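Local atomic coordinates of aminotransferase TlmJ (Streptoalloteichus hindustanus, PDB entry 5UID), a protein that probably catalyses pyridoxal 5'-phosphate-dependent amino-group transfer in natural product biosynthesis. Residues 135-140 with 296-301; 278-283 with 375-380; 288-293 with 302-307; 326-331 with 353-358. All coordinates share one frame; numbering follows the deposited sequence.

How the contacts relate
Contact 4 is the most buried of the four and lies beside the cofactor, whereas contact 2, its centre about 28 Å from the centre of the chain, sits at the periphery. Contacts 3 and 4 hold neighbouring strands, 303-306 and 355-358, of one antiparallel sheet, which reaches contact 2 where Leu358 meets Leu280 and Val376. Contact 1 adjoins contact 3 through Tyr137, which packs on Trp304 and bonds to Pro290 O. Chemistry follows place: backbone bonds and waters in contact 1, leucine and valine packing with one arginine bond in contact 2, proline-aromatic packing in contact 3, and a strand bridge in contact 4. Sulfates collect at the arginines of contacts 3 and 4.

Contact 1: residues 135-140 with 296-301; sequences GGYPGD and HTSSYY
Gly135 and Tyr301 are joined by the direct hydrogen bond of this contact, from Tyr301 N to Gly135 O at 2.9 Å. The donor stands above the carbonyl plane, 45° out of it, and CB of Tyr301 rests against the same oxygen. A water also donates to Gly135 O. Next along, Ser298 lays its hydroxyl against the backbone of Gly136, OG coming to 3.5 Å from Gly136 C. With OG anti to the backbone N (chi1 178°), the hydroxyl also turns back to accept from Tyr300 N, closing an ST turn. Ser298 CA lies 3.6 Å from Gly136 O in a CA-H...O contact. At the other end Pro138 and His296 lie side by side, pointing opposite ways, with Pro138 CD 4.1 Å from His296 ND1. The edge of the imidazole, at CE1, meets Gly139 O at 3.3 Å, and a second water in the ring plane joins His296 ND1 to Gly139 N.

Further out, Ser165 bonds to Gly136 O and to the hydroxyl of Ser299, while strand 296-297 pairs with strand 166-167 through Thr297 and Gln166. Tyr137 OH reaches Pro290 O, and Tyr301 OH reaches Met186 O, next to the lysine that carries the cofactor. The loop that follows sheet strand 126-132 is thereby tied to the chain entering the C-terminal part of the fold. The direct and water-borne bonds use main-chain atoms of 135-140, so the chemistry depends on loop shape: positive phi favours glycine at Gly135, Gly136 and Gly139, and at Gly136 a side chain would run into the closely approaching Ser298 OG.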
# COMPACT_ATOMS: atom_id res chain seq x y z
N GLY A 135 -13.12 -14.69 -14.02
CA GLY A 135 -13.55 -13.89 -15.14
C GLY A 135 -14.77 -13.03 -14.89
O GLY A 135 -15.22 -12.35 -15.82
N GLY A 136 -15.30 -13.02 -13.67
CA GLY A 136 -16.55 -12.37 -13.37
C GLY A 136 -17.71 -13.33 -13.17
O GLY A 136 -18.74 -12.94 -12.60
N TYR A 137 -17.57 -14.57 -13.63
CA TYR A 137 -18.59 -15.59 -13.40
C TYR A 137 -18.61 -15.94 -11.92
O TYR A 137 -17.57 -16.34 -11.37
CB TYR A 137 -18.30 -16.84 -14.22
CG TYR A 137 -18.75 -16.80 -15.66
CD1 TYR A 137 -18.51 -15.69 -16.46
CD2 TYR A 137 -19.40 -17.88 -16.23
CE1 TYR A 137 -18.92 -15.65 -17.78
CE2 TYR A 137 -19.81 -17.86 -17.55
CZ TYR A 137 -19.57 -16.75 -18.32
OH TYR A 137 -19.98 -16.73 -19.64
N PRO A 138 -19.74 -15.81 -11.23
CA PRO A 138 -19.78 -16.20 -9.81
C PRO A 138 -19.53 -17.67 -9.57
O PRO A 138 -18.98 -18.04 -8.52
CB PRO A 138 -21.18 -15.78 -9.37
CG PRO A 138 -21.59 -14.72 -10.35
CD PRO A 138 -20.98 -15.13 -11.65
N GLY A 139 -19.91 -18.54 -10.51
CA GLY A 139 -19.65 -19.96 -10.35
C GLY A 139 -20.58 -20.61 -9.34
O GLY A 139 -21.76 -20.25 -9.22
N ASP A 140 -20.05 -21.59 -8.62
CA ASP A 140 -20.79 -22.32 -7.59
C ASP A 140 -20.78 -21.60 -6.25
O ASP A 140 -20.75 -22.24 -5.19
CB ASP A 140 -20.23 -23.73 -7.46
CG ASP A 140 -21.28 -24.74 -7.05
OD1 ASP A 140 -22.48 -24.43 -7.19
OD2 ASP A 140 -20.90 -25.84 -6.59
N HIS A 296 -27.31 -15.29 -12.84
CA HIS A 296 -25.94 -14.81 -12.67
C HIS A 296 -25.65 -13.69 -13.65
O HIS A 296 -26.03 -13.76 -14.82
CB HIS A 296 -24.92 -15.94 -12.87
CG HIS A 296 -24.99 -17.01 -11.84
ND1 HIS A 296 -23.95 -17.90 -11.62
CD2 HIS A 296 -25.96 -17.36 -10.96
CE1 HIS A 296 -24.28 -18.74 -10.65
NE2 HIS A 296 -25.49 -18.43 -10.23
N THR A 297 -24.97 -12.65 -13.17
CA THR A 297 -24.46 -11.58 -14.01
C THR A 297 -22.95 -11.50 -13.83
O THR A 297 -22.43 -11.73 -12.74
CB THR A 297 -25.10 -10.23 -13.66
OG1 THR A 297 -24.81 -9.89 -12.30
CG2 THR A 297 -26.61 -10.29 -13.85
N SER A 298 -22.25 -11.20 -14.92
CA SER A 298 -20.80 -11.16 -14.92
C SER A 298 -20.30 -9.72 -15.02
O SER A 298 -20.99 -8.84 -15.54
CB SER A 298 -20.23 -11.99 -16.08
OG SER A 298 -18.81 -11.91 -16.12
N SER A 299 -19.09 -9.50 -14.51
CA SER A 299 -18.38 -8.25 -14.75
C SER A 299 -17.62 -8.26 -16.07
O SER A 299 -17.15 -7.21 -16.50
CB SER A 299 -17.41 -7.98 -13.60
OG SER A 299 -18.09 -7.93 -12.35
N TYR A 300 -17.50 -9.43 -16.71
CA TYR A 300 -16.77 -9.60 -17.97
C TYR A 300 -15.33 -9.11 -17.84
O TYR A 300 -14.88 -8.20 -18.53
CB TYR A 300 -17.51 -8.91 -19.12
CG TYR A 300 -18.90 -9.47 -19.32
CD1 TYR A 300 -19.12 -10.59 -20.11
CD2 TYR A 300 -20.00 -8.90 -18.68
CE1 TYR A 300 -20.39 -11.11 -20.28
CE2 TYR A 300 -21.27 -9.41 -18.85
CZ TYR A 300 -21.46 -10.52 -19.65
OH TYR A 300 -22.73 -11.03 -19.81
N TYR A 301 -14.61 -9.75 -16.92
CA TYR A 301 -13.20 -9.43 -16.67
C TYR A 301 -12.27 -10.23 -17.56
O TYR A 301 -11.28 -9.69 -18.07
CB TYR A 301 -12.87 -9.68 -15.19
CG TYR A 301 -11.46 -9.28 -14.82
CD1 TYR A 301 -10.97 -8.01 -15.10
CD2 TYR A 301 -10.61 -10.18 -14.17
CE1 TYR A 301 -9.68 -7.65 -14.76
CE2 TYR A 301 -9.33 -9.82 -13.82
CZ TYR A 301 -8.86 -8.55 -14.12
OH TYR A 301 -7.58 -8.19 -13.78
O HOH W 1 -17.28 -12.83 -17.91
O HOH W 2 -21.43 -18.11 -12.86

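Contact 2: residues 278-283 with 375-380; sequences QGLSTV and EVRAGL
Gly279 and Arg377 join the end region of helix 249-280 to helix 366-383, a helix-to-helix contact on the periphery of the C-terminal part of this PLP-dependent aminotransferase. Leu280 to Val283 form a type I beta turn; Val283 points at the second helix, and the end of the Leu280 side chain reaches it. Leu280 and Val376 are roughly perpendicular, with Leu280 CD2 3.7 Å from Val376 CG1. Leu280 and Arg377 lie antiparallel, with Leu280 CD2 3.7 Å from Arg377 CG in the aliphatic start of the arginine. Val283 splits its two branches between partners: CG1, anti to the backbone N (chi1 173°), meets Leu380 CD2 at 3.7 Å, while CG2 turns to the arginine.

Leu286 packs on Leu280, Val376 and Leu380, and Leu358 of strand 355-358 touches Leu280 and Val376, so the apolar side of the contact continues into the small sheet. Arg377 is the exposed member of the contact. A bend at chi3 (62°) folds its guanidinium back over the turn, where Val283 CG2 lies over one face. At its edge, in the guanidinium plane, Arg377 NH2 donates to Gly279 O at 2.7 Å, the donor being tilted 30° from the carbonyl plane.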
# COMPACT_ATOMS: atom_id res chain seq x y z
N GLN A 278 -20.26 -14.42 -31.09
CA GLN A 278 -20.80 -14.53 -32.44
C GLN A 278 -19.72 -14.97 -33.43
O GLN A 278 -19.98 -15.82 -34.29
CB GLN A 278 -21.40 -13.19 -32.87
CG GLN A 278 -22.04 -13.22 -34.26
CD GLN A 278 -22.52 -11.85 -34.70
OE1 GLN A 278 -21.96 -10.83 -34.32
NE2 GLN A 278 -23.59 -11.83 -35.50
N GLY A 279 -18.52 -14.41 -33.33
CA GLY A 279 -17.48 -14.69 -34.31
C GLY A 279 -16.67 -15.95 -34.08
O GLY A 279 -15.97 -16.38 -34.99
N LEU A 280 -16.77 -16.56 -32.90
CA LEU A 280 -15.92 -17.69 -32.55
C LEU A 280 -16.68 -18.94 -32.14
O LEU A 280 -16.04 -19.95 -31.79
CB LEU A 280 -14.95 -17.31 -31.43
CG LEU A 280 -14.01 -16.13 -31.67
CD1 LEU A 280 -13.15 -15.89 -30.44
CD2 LEU A 280 -13.14 -16.36 -32.89
N SER A 281 -18.02 -18.93 -32.15
CA SER A 281 -18.78 -20.06 -31.64
C SER A 281 -18.63 -21.29 -32.52
O SER A 281 -18.30 -22.38 -32.04
CB SER A 281 -20.25 -19.68 -31.49
OG SER A 281 -20.44 -18.74 -30.44
N THR A 282 -18.87 -21.14 -33.82
CA THR A 282 -18.82 -22.26 -34.75
C THR A 282 -17.41 -22.58 -35.24
O THR A 282 -17.26 -23.17 -36.31
CB THR A 282 -19.73 -21.98 -35.95
N VAL A 283 -16.39 -22.21 -34.47
CA VAL A 283 -15.00 -22.46 -34.86
C VAL A 283 -14.55 -23.77 -34.24
O VAL A 283 -14.47 -23.89 -33.01
CB VAL A 283 -14.09 -21.30 -34.43
CG1 VAL A 283 -12.63 -21.65 -34.67
CG2 VAL A 283 -14.46 -20.03 -35.18
N GLU A 375 -7.75 -12.66 -36.11
CA GLU A 375 -6.49 -13.34 -35.84
C GLU A 375 -6.72 -14.68 -35.15
O GLU A 375 -5.97 -15.64 -35.41
CB GLU A 375 -5.58 -12.45 -34.99
CG GLU A 375 -5.05 -11.24 -35.71
CD GLU A 375 -4.15 -11.60 -36.87
OE1 GLU A 375 -3.57 -12.71 -36.84
OE2 GLU A 375 -4.02 -10.79 -37.81
N VAL A 376 -7.73 -14.78 -34.29
CA VAL A 376 -8.03 -16.05 -33.63
C VAL A 376 -8.49 -17.08 -34.66
O VAL A 376 -8.02 -18.22 -34.67
CB VAL A 376 -9.06 -15.86 -32.51
CG1 VAL A 376 -9.60 -17.20 -32.04
CG2 VAL A 376 -8.43 -15.12 -31.33
N ARG A 377 -9.42 -16.69 -35.54
CA ARG A 377 -9.90 -17.61 -36.56
C ARG A 377 -8.79 -18.02 -37.51
O ARG A 377 -8.68 -19.20 -37.88
CB ARG A 377 -11.07 -16.99 -37.32
CG ARG A 377 -12.32 -16.75 -36.48
CD ARG A 377 -13.46 -16.19 -37.32
NE ARG A 377 -13.85 -17.13 -38.37
CZ ARG A 377 -14.93 -17.91 -38.31
NH1 ARG A 377 -15.20 -18.73 -39.31
NH2 ARG A 377 -15.73 -17.86 -37.26
N ALA A 378 -7.96 -17.07 -37.93
CA ALA A 378 -6.86 -17.39 -38.83
C ALA A 378 -5.80 -18.23 -38.14
O ALA A 378 -5.25 -19.16 -38.73
CB ALA A 378 -6.24 -16.11 -39.39
N GLY A 379 -5.50 -17.92 -36.87
CA GLY A 379 -4.49 -18.68 -36.15
C GLY A 379 -4.88 -20.13 -35.96
O GLY A 379 -4.07 -21.03 -36.16
N LEU A 380 -6.14 -20.38 -35.58
CA LEU A 380 -6.58 -21.75 -35.39
C LEU A 380 -6.66 -22.51 -36.71
O LEU A 380 -6.43 -23.72 -36.74
CB LEU A 380 -7.93 -21.77 -34.67
CG LEU A 380 -8.19 -23.04 -33.87
CD1 LEU A 380 -7.10 -23.25 -32.83
CD2 LEU A 380 -9.55 -22.98 -33.20

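Contact 3: residues 288-293 with 302-307; sequences CPPPLP and FYWVRM. With SO4 (sulfate ion), chain F; SO4 (sulfate ion), chain H.
Cys288 and Pro289 run in extended conformation past Val305 and Trp304 without regular strand pairing, the CA atoms of Cys288 and Val305 being 4.9 Å apart. Pro289 wedges between two aromatic rings. Pro289 CD stands over one face of Tyr303, 3.8 Å from the ring centroid, and Pro289 CB over one face of the Trp304 six-membered ring, 4.0 Å from its centroid; both are CH-pi contacts. Trp304 has CG between the backbone N and the carbonyl carbon (chi1 65°), which presents a face of the indole to Pro289 CB.

Strand 303-306 pairs antiparallel with 355-358 in the small C-terminal sheet, and the proline-rich stretch after helix 249-280 packs beside it. Asp277 of that helix holds Tyr303 OH, and Ala109 O receives Trp304 NE1. Near the surface, Arg306 NH2 donates to Cys288 O at 3.0 Å. The same guanidinium grips the chain F sulfate, probably from the crystallisation liquor, with Arg306 NH1 2.9 Å from its O3 and Arg306 NH2 3.1 Å from its O4. An alanine at Arg306 is likely to leave Cys288 O without this donor and the sulfate without its two-pronged partner. O4 of the chain H sulfate accepts from Cys288 N at 3.1 Å, nearly straight at 173°.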
# COMPACT_ATOMS: atom_id res chain seq x y z
N CYS A 288 -15.59 -21.34 -26.60
CA CYS A 288 -15.86 -20.08 -25.96
C CYS A 288 -16.33 -20.33 -24.52
O CYS A 288 -16.62 -21.46 -24.14
CB CYS A 288 -16.91 -19.30 -26.76
SG CYS A 288 -16.34 -18.84 -28.41
N PRO A 289 -16.38 -19.29 -23.68
CA PRO A 289 -16.86 -19.47 -22.31
C PRO A 289 -18.26 -20.06 -22.29
O PRO A 289 -19.09 -19.73 -23.14
CB PRO A 289 -16.85 -18.05 -21.74
CG PRO A 289 -15.79 -17.35 -22.51
CD PRO A 289 -15.87 -17.92 -23.90
N PRO A 290 -18.56 -20.94 -21.33
CA PRO A 290 -19.92 -21.44 -21.21
C PRO A 290 -20.86 -20.33 -20.80
O PRO A 290 -20.43 -19.33 -20.19
CB PRO A 290 -19.80 -22.51 -20.11
CG PRO A 290 -18.63 -22.09 -19.31
CD PRO A 290 -17.66 -21.48 -20.29
N PRO A 291 -22.15 -20.44 -21.12
CA PRO A 291 -23.07 -19.35 -20.81
C PRO A 291 -23.24 -19.15 -19.31
O PRO A 291 -23.03 -20.07 -18.51
CB PRO A 291 -24.39 -19.80 -21.45
CG PRO A 291 -24.28 -21.29 -21.51
CD PRO A 291 -22.82 -21.58 -21.76
N LEU A 292 -23.59 -17.93 -18.93
CA LEU A 292 -23.88 -17.64 -17.54
C LEU A 292 -25.10 -18.43 -17.08
O LEU A 292 -26.10 -18.50 -17.81
CB LEU A 292 -24.11 -16.14 -17.34
CG LEU A 292 -22.88 -15.25 -17.28
CD1 LEU A 292 -23.29 -13.79 -17.35
CD2 LEU A 292 -22.11 -15.52 -15.99
N PRO A 293 -25.07 -19.03 -15.90
CA PRO A 293 -26.28 -19.66 -15.36
C PRO A 293 -27.37 -18.62 -15.13
O PRO A 293 -27.11 -17.43 -14.98
CB PRO A 293 -25.80 -20.28 -14.04
CG PRO A 293 -24.32 -20.44 -14.20
CD PRO A 293 -23.89 -19.28 -15.05
N PHE A 302 -12.55 -11.52 -17.76
CA PHE A 302 -11.82 -12.37 -18.69
C PHE A 302 -12.75 -12.84 -19.80
O PHE A 302 -13.93 -13.09 -19.57
CB PHE A 302 -11.24 -13.62 -18.00
CG PHE A 302 -10.20 -13.33 -16.96
CD1 PHE A 302 -9.30 -12.29 -17.12
CD2 PHE A 302 -10.11 -14.12 -15.82
CE1 PHE A 302 -8.34 -12.04 -16.16
CE2 PHE A 302 -9.16 -13.87 -14.86
CZ PHE A 302 -8.27 -12.83 -15.02
N TYR A 303 -12.19 -12.97 -21.00
CA TYR A 303 -12.81 -13.78 -22.05
C TYR A 303 -11.83 -14.90 -22.37
O TYR A 303 -10.88 -14.71 -23.15
CB TYR A 303 -13.15 -12.95 -23.29
CG TYR A 303 -14.03 -13.72 -24.25
CD1 TYR A 303 -15.42 -13.68 -24.13
CD2 TYR A 303 -13.48 -14.51 -25.25
CE1 TYR A 303 -16.23 -14.40 -24.99
CE2 TYR A 303 -14.29 -15.23 -26.11
CZ TYR A 303 -15.66 -15.17 -25.98
OH TYR A 303 -16.46 -15.87 -26.84
N TRP A 304 -12.04 -16.06 -21.77
CA TRP A 304 -11.13 -17.19 -21.90
C TRP A 304 -11.66 -18.17 -22.93
O TRP A 304 -12.83 -18.54 -22.91
CB TRP A 304 -10.93 -17.88 -20.55
CG TRP A 304 -12.16 -18.54 -19.99
CD1 TRP A 304 -12.46 -19.87 -20.01
CD2 TRP A 304 -13.25 -17.90 -19.31
NE1 TRP A 304 -13.67 -20.10 -19.39
CE2 TRP A 304 -14.17 -18.90 -18.95
CE3 TRP A 304 -13.54 -16.57 -18.97
CZ2 TRP A 304 -15.36 -18.62 -18.27
CZ3 TRP A 304 -14.71 -16.29 -18.29
CH2 TRP A 304 -15.61 -17.32 -17.95
N VAL A 305 -10.78 -18.59 -23.84
CA VAL A 305 -11.10 -19.60 -24.83
C VAL A 305 -10.23 -20.82 -24.55
O VAL A 305 -9.11 -20.71 -24.04
CB VAL A 305 -10.89 -19.09 -26.27
CG1 VAL A 305 -11.93 -18.03 -26.61
CG2 VAL A 305 -9.49 -18.54 -26.44
N ARG A 306 -10.76 -21.99 -24.89
CA ARG A 306 -10.09 -23.26 -24.64
C ARG A 306 -9.75 -23.94 -25.96
O ARG A 306 -10.55 -23.93 -26.90
CB ARG A 306 -10.95 -24.18 -23.78
CG ARG A 306 -11.07 -23.73 -22.33
CD ARG A 306 -12.25 -24.43 -21.65
NE ARG A 306 -13.52 -23.85 -22.07
CZ ARG A 306 -14.66 -24.52 -22.16
NH1 ARG A 306 -14.69 -25.82 -21.88
NH2 ARG A 306 -15.77 -23.91 -22.55
N MSE A 307 -8.57 -24.54 -26.01
CA MSE A 307 -8.11 -25.25 -27.20
C MSE A 307 -7.16 -26.37 -26.81
O MSE A 307 -6.84 -26.53 -25.63
CB MSE A 307 -7.44 -24.28 -28.17
CG MSE A 307 -6.18 -23.62 -27.64
SE MSE A 307 -5.73 -21.96 -28.56
CE MSE A 307 -6.90 -20.75 -27.59
S SO4 F . -18.29 -26.62 -22.39
O1 SO4 F . -19.37 -27.38 -23.02
O2 SO4 F . -18.15 -27.05 -21.00
O3 SO4 F . -17.04 -26.88 -23.11
O4 SO4 F . -18.59 -25.20 -22.44
S SO4 H . -18.83 -22.71 -28.44
O1 SO4 H . -19.59 -23.20 -29.59
O2 SO4 H . -19.60 -21.67 -27.75
O3 SO4 H . -18.59 -23.82 -27.52
O4 SO4 H . -17.56 -22.16 -28.89

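Contact 4: residues 326-331 with 353-358; sequences TTFRYA and EETLCL. With SO4 (sulfate ion), chain E.
Thr327 and Cys357 form a single antiparallel, hydrogen-bonded bridge. Cys357 N gives a bond of 2.9 Å to Thr327 O, nearly in line with the carbonyl, whereas the return bond from Thr327 N to Cys357 O is weak at 3.5 Å. Around it the packing is close and mostly through carbon. Thr326 lies crosswise to Leu356, with Thr326 OG1 3.6 Å from Leu356 CD1, and Phe328 brings CE1 to 3.7 Å from Thr355 CB. Thr355 OG1 bonds back to Ala351 O of helix 346-354.

The other side is polar and partly exposed. A bend at chi2 (-73°) brings Arg329 back alongside its own chain, so that NH2 donates to Phe328 O at 3.2 Å. Its guanidinium edge holds a sulfate, probably from the crystallisation liquor, with Arg329 NH1 2.9 Å from sulfate O3 and Arg329 NH2 2.8 Å from sulfate O2; Thr327 OG1 and Tyr325 OH bond to the same ion. A leucine in place of Arg329 would probably strip the sulfate of a charged partner and leave Phe328 O without this donor. Trp234 of the second subunit packs on Thr327 and Arg329.

After a cis peptide, Tyr330 follows, and its hydroxyl bonds to O3 of the pyridoxal-lysine adduct at position 187. The bridge thus adds to the edge of the 303-306/355-358 sheet a segment that leads to the cofactor, at a dimer-lined active site such as fold-type I PLP aminotransferases have.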
# COMPACT_ATOMS: atom_id res chain seq x y z
N THR A 326 -2.00 -11.79 -25.44
CA THR A 326 -2.80 -12.78 -24.72
C THR A 326 -2.00 -13.24 -23.51
O THR A 326 -0.79 -13.04 -23.44
CB THR A 326 -3.18 -14.01 -25.58
OG1 THR A 326 -2.00 -14.62 -26.10
CG2 THR A 326 -4.12 -13.63 -26.71
N THR A 327 -2.69 -13.87 -22.56
CA THR A 327 -2.05 -14.38 -21.36
C THR A 327 -2.96 -15.44 -20.74
O THR A 327 -4.05 -15.72 -21.24
CB THR A 327 -1.74 -13.26 -20.36
OG1 THR A 327 -0.97 -13.79 -19.28
CG2 THR A 327 -3.03 -12.67 -19.81
N PHE A 328 -2.49 -16.02 -19.64
CA PHE A 328 -3.30 -16.95 -18.86
C PHE A 328 -3.32 -16.51 -17.40
O PHE A 328 -2.28 -16.19 -16.82
CB PHE A 328 -2.77 -18.38 -18.96
CG PHE A 328 -3.44 -19.33 -18.00
CD1 PHE A 328 -4.72 -19.81 -18.26
CD2 PHE A 328 -2.81 -19.73 -16.84
CE1 PHE A 328 -5.35 -20.67 -17.39
CE2 PHE A 328 -3.43 -20.60 -15.96
CZ PHE A 328 -4.70 -21.07 -16.23
N ARG A 329 -4.52 -16.50 -16.82
CA ARG A 329 -4.73 -16.35 -15.39
C ARG A 329 -5.68 -17.45 -14.94
O ARG A 329 -6.59 -17.81 -15.69
CB ARG A 329 -5.33 -14.98 -15.05
CG ARG A 329 -4.50 -13.78 -15.47
CD ARG A 329 -3.28 -13.61 -14.59
NE ARG A 329 -2.60 -12.34 -14.84
CZ ARG A 329 -1.67 -12.17 -15.78
NH1 ARG A 329 -1.11 -10.98 -15.94
NH2 ARG A 329 -1.31 -13.19 -16.54
N TYR A 330 -5.46 -18.00 -13.75
CA TYR A 330 -4.30 -17.71 -12.92
C TYR A 330 -3.43 -18.96 -12.86
O TYR A 330 -3.96 -20.07 -12.77
CB TYR A 330 -4.72 -17.29 -11.50
CG TYR A 330 -5.58 -16.04 -11.47
CD1 TYR A 330 -6.96 -16.12 -11.66
CD2 TYR A 330 -5.02 -14.79 -11.26
CE1 TYR A 330 -7.75 -14.99 -11.64
CE2 TYR A 330 -5.80 -13.65 -11.24
CZ TYR A 330 -7.16 -13.75 -11.43
OH TYR A 330 -7.94 -12.62 -11.41
N ALA A 331 -2.12 -18.78 -12.92
CA ALA A 331 -1.20 -19.91 -12.93
C ALA A 331 -1.52 -20.84 -11.76
O ALA A 331 -1.77 -20.37 -10.65
CB ALA A 331 0.25 -19.43 -12.85
N GLU A 353 -3.11 -25.72 -19.24
CA GLU A 353 -2.51 -26.05 -20.53
C GLU A 353 -3.41 -25.74 -21.72
O GLU A 353 -2.91 -25.69 -22.85
CB GLU A 353 -2.14 -27.53 -20.57
CG GLU A 353 -0.95 -27.91 -19.70
CD GLU A 353 -0.66 -29.39 -19.74
OE1 GLU A 353 -1.43 -30.17 -19.14
OE2 GLU A 353 0.34 -29.78 -20.39
N GLU A 354 -4.71 -25.53 -21.49
CA GLU A 354 -5.66 -25.40 -22.59
C GLU A 354 -6.33 -24.05 -22.68
O GLU A 354 -7.02 -23.79 -23.68
CB GLU A 354 -6.74 -26.48 -22.47
CG GLU A 354 -6.21 -27.91 -22.58
CD GLU A 354 -7.31 -28.95 -22.49
OE1 GLU A 354 -8.47 -28.57 -22.19
OE2 GLU A 354 -7.02 -30.14 -22.72
N THR A 355 -6.16 -23.17 -21.70
CA THR A 355 -6.90 -21.92 -21.64
C THR A 355 -6.02 -20.76 -22.09
O THR A 355 -4.83 -20.70 -21.78
CB THR A 355 -7.42 -21.66 -20.23
OG1 THR A 355 -8.01 -22.86 -19.71
CG2 THR A 355 -8.47 -20.56 -20.23
N LEU A 356 -6.63 -19.83 -22.83
CA LEU A 356 -5.98 -18.60 -23.25
C LEU A 356 -6.98 -17.46 -23.09
O LEU A 356 -8.14 -17.59 -23.50
CB LEU A 356 -5.49 -18.68 -24.69
CG LEU A 356 -4.57 -17.54 -25.15
CD1 LEU A 356 -3.24 -17.60 -24.42
CD2 LEU A 356 -4.36 -17.58 -26.66
N CYS A 357 -6.54 -16.36 -22.49
CA CYS A 357 -7.39 -15.21 -22.23
C CYS A 357 -7.17 -14.15 -23.31
O CYS A 357 -6.04 -13.73 -23.55
CB CYS A 357 -7.10 -14.62 -20.85
SG CYS A 357 -7.34 -15.80 -19.50
N LEU A 358 -8.26 -13.73 -23.95
CA LEU A 358 -8.24 -12.76 -25.03
C LEU A 358 -8.49 -11.35 -24.50
O LEU A 358 -9.09 -11.19 -23.43
CB LEU A 358 -9.30 -13.11 -26.08
CG LEU A 358 -9.27 -14.52 -26.67
CD1 LEU A 358 -10.32 -14.65 -27.76
CD2 LEU A 358 -7.88 -14.87 -27.20
S SO4 E . 1.66 -11.55 -18.24
O1 SO4 E . 1.14 -11.86 -19.56
O2 SO4 E . 1.34 -12.64 -17.32
O3 SO4 E . 1.06 -10.31 -17.76
O4 SO4 E . 3.11 -11.40 -18.32